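Beta-glucuronidase (uncultured Clostridium sp., PDB 6U7J) hydrolyses beta-D-glucuronides, releasing glucuronic acid, and is among the gut microbial enzymes that probably reactivate conjugated estrogens. Local coordinates at residues I201-T206 / L278-R283; R232-Q237 / L264-I269. All coordinates share one frame; numbering follows the deposited sequence.

From the N terminus, after the strands from 20-32 to 188-193, the chain lays down strand 198-208, which carries I201-T206, then strand 211-220 beside it and strand 227-232. Interaction 2 follows: the hairpin loop 232-237 meets the start of strand 265-271, closing a loop that also takes in strands 238-242 and 246-251. The chain then turns into strand 274-280, whose end packs back on 201-206 in interaction 1. Interaction 2 is thus nested inside interaction 1. Interaction 2 works within the four-stranded sheet, whereas interaction 1 joins that sheet to the three-stranded one. They meet through probable backbone hydrogen bonds of L278 with L267 and F280 with Y265, and where I282 packs on the Y265 ring.

Interaction 1 (I201-T206 / L278-R283); sequences ISVRTT and LPFGIR
T205 OG1 faces the backbone of G281-R283, lying among R283 N and R283 O (3.7 Å each) and G281 O (3.9 Å), all too distant to count as hydrogen bonds. It occupies the position between the backbone N and the carbonyl carbon (chi1 60°), while CG2 lies beside N. The T205 and I282 side chains cross at a slant, T205 CG2 3.9 Å from I282 CG1, and the methyl also approaches the F280 ring near CE2. V203 lies against that ring. Its CG1 sits over one face, 4.1 Å from the F280 centroid and 21° off the ring normal, a CH-pi contact displaced toward the rim, with the two side chains meeting at about a right angle. The other V203 branch turns to L278: V203 CG2 and L278 CD2 meet tip to tip at 3.9 Å. The same leucine methyl also receives I201, whose CG2 approaches L278 CD2 to 3.7 Å, so one branch of L278 touches both aliphatic side chains. This is the interior of a beta sandwich, the immunoglobulin-like domain of family 2 glycosidases. Strand 201-206 lies at the border of the three-stranded sheet and strand 278-280 at the border of the four-stranded one; their axes pass 9.3 Å apart and cross at -21°. Every second residue of 201-205 points inward, and I201 extends the apolar layer to L267 and I269 on the next strand, while F280 and V203 both touch V214 of strand 211-220. Along the same border runs the loop 404-407 of the TIM barrel domain: N405 bonds to the backbone of I201 and V203, K404 to the S202 hydroxyl, and R283 NE hydrogen-bonds to P407 O.

Interaction 2 (R232-Q237 / L264-I269); sequences RDEKNQ and LYKLDI. Unlike the reference sequence in segment 232-237: R232 (reference Leu).
R232 and K266 form an antiparallel hydrogen-bonded pair, with R232 N to K266 O at 3.0 Å and K266 N to R232 O at 2.9 Å. The R232 chain, extended from CG to NE, runs along the same sheet face as the K266 and D268 side chains. Its NE makes a salt bridge to D268 OD2 (2.9 Å) whose N-H...O is bent (143°); NE comes to the anti side of OD2, tilted out of the carboxylate plane, the two flat groups 67° apart. R232 NH1 donates a nearly straight hydrogen bond to N236 O (3.0 Å), in the guanidinium plane; with the NE bond this fixes the rotation of the group; H275 and T277 bind the other oxygen of D268. K266 bends at chi2 and again at chi4 and folds over the turn, laying CE 3.4 Å from D233 O, and NZ bonds weakly to L264 O. Beyond it E234 reaches across the strand start, where L264 N bonds to E234 OE2 (3.0 Å) from above the carboxylate plane. D233-N236 is a type I turn whose last residue, N236, has left-handed backbone angles (phi 66°): the type I turn plus G1 bulge of a beta hairpin, joining strands 227-232 and 238-242.

Interaction 1 (I201-T206 / L278-R283)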
loop_
_atom_site.group_PDB
_atom_site.type_symbol
_atom_site.label_atom_id
_atom_site.label_comp_id
_atom_site.label_asym_id
_atom_site.label_seq_id
_atom_site.Cartn_x
_atom_site.Cartn_y
_atom_site.Cartn_z
ATOM N N ILE B 201 -20.779 -45.991 -10.461
ATOM C CA ILE B 201 -19.668 -46.830 -10.026
ATOM C C ILE B 201 -19.341 -46.474 -8.586
ATOM O O ILE B 201 -19.166 -45.293 -8.264
ATOM C CB ILE B 201 -18.406 -46.625 -10.887
ATOM C CG1 ILE B 201 -18.694 -46.762 -12.377
ATOM C CG2 ILE B 201 -17.277 -47.568 -10.438
ATOM C CD1 ILE B 201 -17.556 -46.203 -13.221
ATOM N N SER B 202 -19.221 -47.486 -7.728
ATOM C CA SER B 202 -18.693 -47.313 -6.378
ATOM C C SER B 202 -17.528 -48.264 -6.146
ATOM O O SER B 202 -17.632 -49.464 -6.439
ATOM C CB SER B 202 -19.774 -47.533 -5.321
ATOM O OG SER B 202 -20.938 -46.818 -5.653
ATOM N N VAL B 203 -16.426 -47.727 -5.623
ATOM C CA VAL B 203 -15.228 -48.497 -5.297
ATOM C C VAL B 203 -14.895 -48.280 -3.830
ATOM O O VAL B 203 -14.931 -47.143 -3.340
ATOM C CB VAL B 203 -14.032 -48.107 -6.186
ATOM C CG1 VAL B 203 -12.867 -49.057 -5.965
ATOM C CG2 VAL B 203 -14.442 -48.104 -7.657
ATOM N N ARG B 204 -14.614 -49.376 -3.127
ATOM C CA ARG B 204 -14.074 -49.365 -1.775
ATOM C C ARG B 204 -12.898 -50.323 -1.737
ATOM O O ARG B 204 -12.900 -51.351 -2.423
ATOM C CB ARG B 204 -15.133 -49.741 -0.737
ATOM C CG ARG B 204 -16.420 -48.931 -0.919
ATOM C CD ARG B 204 -17.458 -49.151 0.178
ATOM N NE ARG B 204 -18.145 -50.454 0.094
ATOM C CZ ARG B 204 -18.764 -50.972 -0.975
ATOM N NH1 ARG B 204 -18.842 -50.319 -2.131
ATOM N NH2 ARG B 204 -19.333 -52.171 -0.873
ATOM N N THR B 205 -11.875 -49.964 -0.973
ATOM C CA THR B 205 -10.661 -50.756 -0.928
ATOM C C THR B 205 -10.348 -51.143 0.509
ATOM O O THR B 205 -10.681 -50.423 1.456
ATOM C CB THR B 205 -9.470 -49.997 -1.548
ATOM O OG1 THR B 205 -9.232 -48.778 -0.825
ATOM C CG2 THR B 205 -9.752 -49.663 -3.012
ATOM N N THR B 206 -9.739 -52.315 0.654
ATOM C CA THR B 206 -9.117 -52.753 1.893
ATOM C C THR B 206 -7.694 -53.184 1.564
ATOM O O THR B 206 -7.325 -53.340 0.397
ATOM C CB THR B 206 -9.889 -53.905 2.556
ATOM O OG1 THR B 206 -9.989 -55.004 1.646
ATOM C CG2 THR B 206 -11.291 -53.459 2.959
ATOM N N LEU B 278 -12.548 -45.050 -14.549
ATOM C CA LEU B 278 -12.570 -44.323 -13.286
ATOM C C LEU B 278 -11.232 -44.458 -12.573
ATOM O O LEU B 278 -10.846 -45.583 -12.218
ATOM C CB LEU B 278 -13.695 -44.853 -12.396
ATOM C CG LEU B 278 -13.796 -44.219 -11.010
ATOM C CD1 LEU B 278 -14.426 -42.820 -11.091
ATOM C CD2 LEU B 278 -14.595 -45.108 -10.087
ATOM N N PRO B 279 -10.493 -43.367 -12.341
ATOM C CA PRO B 279 -9.325 -43.452 -11.454
ATOM C C PRO B 279 -9.767 -43.689 -10.022
ATOM O O PRO B 279 -10.854 -43.284 -9.614
ATOM C CB PRO B 279 -8.649 -42.083 -11.605
ATOM C CG PRO B 279 -9.325 -41.425 -12.815
ATOM C CD PRO B 279 -10.685 -42.014 -12.892
ATOM N N PHE B 280 -8.924 -44.379 -9.258
ATOM C CA PHE B 280 -9.191 -44.554 -7.834
ATOM C C PHE B 280 -7.881 -44.873 -7.130
ATOM O O PHE B 280 -6.861 -45.159 -7.767
ATOM C CB PHE B 280 -10.257 -45.631 -7.575
ATOM C CG PHE B 280 -9.778 -47.047 -7.798
ATOM C CD1 PHE B 280 -9.828 -47.624 -9.062
ATOM C CD2 PHE B 280 -9.304 -47.808 -6.735
ATOM C CE1 PHE B 280 -9.391 -48.934 -9.272
ATOM C CE2 PHE B 280 -8.858 -49.126 -6.938
ATOM C CZ PHE B 280 -8.903 -49.689 -8.208
ATOM N N GLY B 281 -7.912 -44.792 -5.805
ATOM C CA GLY B 281 -6.723 -45.012 -5.007
ATOM C C GLY B 281 -6.972 -46.022 -3.910
ATOM O O GLY B 281 -8.051 -46.080 -3.323
ATOM N N ILE B 282 -5.945 -46.816 -3.626
ATOM C CA ILE B 282 -6.007 -47.792 -2.544
ATOM C C ILE B 282 -5.314 -47.200 -1.330
ATOM O O ILE B 282 -4.105 -46.924 -1.366
ATOM C CB ILE B 282 -5.369 -49.132 -2.943
ATOM C CG1 ILE B 282 -6.017 -49.670 -4.227
ATOM C CG2 ILE B 282 -5.482 -50.124 -1.780
ATOM C CD1 ILE B 282 -5.277 -50.843 -4.850
ATOM N N ARG B 283 -6.073 -47.020 -0.253
ATOM C CA ARG B 283 -5.531 -46.478 0.984
ATOM C C ARG B 283 -6.546 -46.691 2.088
ATOM O O ARG B 283 -7.755 -46.635 1.851
ATOM C CB ARG B 283 -5.204 -44.979 0.858
ATOM C CG ARG B 283 -6.371 -44.104 0.401
ATOM C CD ARG B 283 -6.955 -43.349 1.566
ATOM N NE ARG B 283 -8.158 -42.589 1.231
ATOM C CZ ARG B 283 -9.389 -43.088 1.298
ATOM N NH1 ARG B 283 -9.576 -44.357 1.652
ATOM N NH2 ARG B 283 -10.433 -42.327 1.000
#

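Interaction 2 (R232-Q237 / L264-I269)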
loop_
_atom_site.group_PDB
_atom_site.type_symbol
_atom_site.label_atom_id
_atom_site.label_comp_id
_atom_site.label_asym_id
_atom_site.label_seq_id
_atom_site.Cartn_x
_atom_site.Cartn_y
_atom_site.Cartn_z
ATOM N N ARG B 232 -6.373 -51.432 -14.125
ATOM C CA ARG B 232 -5.092 -51.099 -14.723
ATOM C C ARG B 232 -4.256 -50.274 -13.752
ATOM O O ARG B 232 -4.783 -49.505 -12.941
ATOM C CB ARG B 232 -5.275 -50.329 -16.031
ATOM C CG ARG B 232 -6.315 -50.927 -16.962
ATOM C CD ARG B 232 -6.110 -50.472 -18.403
ATOM N NE ARG B 232 -6.962 -51.219 -19.324
ATOM C CZ ARG B 232 -6.502 -52.000 -20.294
ATOM N NH1 ARG B 232 -5.198 -52.134 -20.464
ATOM N NH2 ARG B 232 -7.341 -52.657 -21.088
ATOM N N ASP B 233 -2.943 -50.457 -13.837
ATOM C CA ASP B 233 -2.012 -49.681 -13.038
ATOM C C ASP B 233 -1.715 -48.379 -13.784
ATOM O O ASP B 233 -2.355 -48.060 -14.789
ATOM C CB ASP B 233 -0.772 -50.524 -12.708
ATOM C CG ASP B 233 0.093 -50.843 -13.927
ATOM O OD1 ASP B 233 -0.108 -50.271 -15.013
ATOM O OD2 ASP B 233 1.003 -51.686 -13.789
ATOM N N GLU B 234 -0.735 -47.610 -13.307
ATOM C CA GLU B 234 -0.445 -46.328 -13.937
ATOM C C GLU B 234 0.271 -46.481 -15.268
ATOM O O GLU B 234 0.199 -45.571 -16.100
ATOM C CB GLU B 234 0.373 -45.453 -12.990
ATOM C CG GLU B 234 -0.428 -45.022 -11.777
ATOM C CD GLU B 234 0.190 -43.849 -11.038
ATOM O OE1 GLU B 234 1.440 -43.740 -11.014
ATOM O OE2 GLU B 234 -0.589 -43.049 -10.468
ATOM N N LYS B 235 0.947 -47.607 -15.494
ATOM C CA LYS B 235 1.463 -47.952 -16.813
ATOM C C LYS B 235 0.390 -48.553 -17.723
ATOM O O LYS B 235 0.719 -49.044 -18.812
ATOM C CB LYS B 235 2.644 -48.925 -16.683
ATOM C CG LYS B 235 3.654 -48.555 -15.592
ATOM C CD LYS B 235 3.462 -49.392 -14.316
ATOM C CE LYS B 235 3.745 -48.575 -13.038
ATOM N NZ LYS B 235 3.332 -49.275 -11.770
ATOM N N ASN B 236 -0.874 -48.527 -17.294
ATOM C CA ASN B 236 -2.035 -49.046 -18.013
ATOM C C ASN B 236 -2.017 -50.560 -18.175
ATOM O O ASN B 236 -2.870 -51.111 -18.883
ATOM C CB ASN B 236 -2.197 -48.393 -19.390
ATOM C CG ASN B 236 -3.648 -48.099 -19.728
ATOM O OD1 ASN B 236 -4.287 -47.252 -19.098
ATOM N ND2 ASN B 236 -4.175 -48.794 -20.732
ATOM N N GLN B 237 -1.083 -51.260 -17.542
ATOM C CA GLN B 237 -1.108 -52.714 -17.609
ATOM C C GLN B 237 -2.247 -53.268 -16.760
ATOM O O GLN B 237 -2.527 -52.773 -15.662
ATOM C CB GLN B 237 0.234 -53.290 -17.158
ATOM C CG GLN B 237 1.439 -52.791 -17.962
ATOM C CD GLN B 237 2.771 -53.330 -17.433
ATOM O OE1 GLN B 237 3.754 -52.587 -17.302
ATOM N NE2 GLN B 237 2.809 -54.631 -17.134
ATOM N N LEU B 264 -2.677 -43.967 -8.540
ATOM C CA LEU B 264 -4.067 -44.144 -8.948
ATOM C C LEU B 264 -4.178 -45.306 -9.917
ATOM O O LEU B 264 -3.594 -45.265 -11.004
ATOM C CB LEU B 264 -4.635 -42.872 -9.587
ATOM C CG LEU B 264 -4.656 -41.644 -8.670
ATOM C CD1 LEU B 264 -5.106 -40.392 -9.434
ATOM C CD2 LEU B 264 -5.544 -41.912 -7.459
ATOM N N TYR B 265 -4.925 -46.335 -9.525
ATOM C CA TYR B 265 -5.354 -47.353 -10.470
ATOM C C TYR B 265 -6.542 -46.830 -11.272
ATOM O O TYR B 265 -7.127 -45.797 -10.953
ATOM C CB TYR B 265 -5.726 -48.650 -9.747
ATOM C CG TYR B 265 -4.547 -49.339 -9.107
ATOM C CD1 TYR B 265 -4.117 -48.975 -7.834
ATOM C CD2 TYR B 265 -3.851 -50.349 -9.775
ATOM C CE1 TYR B 265 -3.027 -49.595 -7.242
ATOM C CE2 TYR B 265 -2.751 -50.972 -9.186
ATOM C CZ TYR B 265 -2.353 -50.590 -7.914
ATOM O OH TYR B 265 -1.272 -51.190 -7.302
ATOM N N LYS B 266 -6.901 -47.549 -12.330
ATOM C CA LYS B 266 -8.070 -47.195 -13.124
ATOM C C LYS B 266 -9.002 -48.392 -13.201
ATOM O O LYS B 266 -8.571 -49.492 -13.561
ATOM C CB LYS B 266 -7.678 -46.724 -14.531
ATOM C CG LYS B 266 -6.547 -45.705 -14.566
ATOM C CD LYS B 266 -5.404 -46.223 -15.425
ATOM C CE LYS B 266 -4.203 -45.293 -15.413
ATOM N NZ LYS B 266 -4.066 -44.543 -14.118
ATOM N N LEU B 267 -10.264 -48.179 -12.827
ATOM C CA LEU B 267 -11.343 -49.126 -13.102
ATOM C C LEU B 267 -11.803 -48.883 -14.535
ATOM O O LEU B 267 -12.479 -47.896 -14.821
ATOM C CB LEU B 267 -12.485 -48.959 -12.105
ATOM C CG LEU B 267 -13.445 -50.157 -11.985
ATOM C CD1 LEU B 267 -12.694 -51.427 -11.574
ATOM C CD2 LEU B 267 -14.602 -49.891 -11.015
ATOM N N ASP B 268 -11.417 -49.780 -15.444
ATOM C CA ASP B 268 -11.626 -49.626 -16.879
ATOM C C ASP B 268 -12.723 -50.591 -17.310
ATOM O O ASP B 268 -12.539 -51.815 -17.242
ATOM C CB ASP B 268 -10.321 -49.890 -17.627
ATOM C CG ASP B 268 -10.361 -49.466 -19.092
ATOM O OD1 ASP B 268 -11.111 -48.530 -19.468
ATOM O OD2 ASP B 268 -9.598 -50.078 -19.875
ATOM N N ILE B 269 -13.853 -50.042 -17.757
ATOM C CA ILE B 269 -15.104 -50.778 -17.887
ATOM C C ILE B 269 -15.593 -50.704 -19.328
ATOM O O ILE B 269 -15.679 -49.611 -19.907
ATOM C CB ILE B 269 -16.176 -50.223 -16.934
ATOM C CG1 ILE B 269 -15.632 -50.147 -15.507
ATOM C CG2 ILE B 269 -17.452 -51.044 -17.011
ATOM C CD1 ILE B 269 -16.544 -49.405 -14.536
#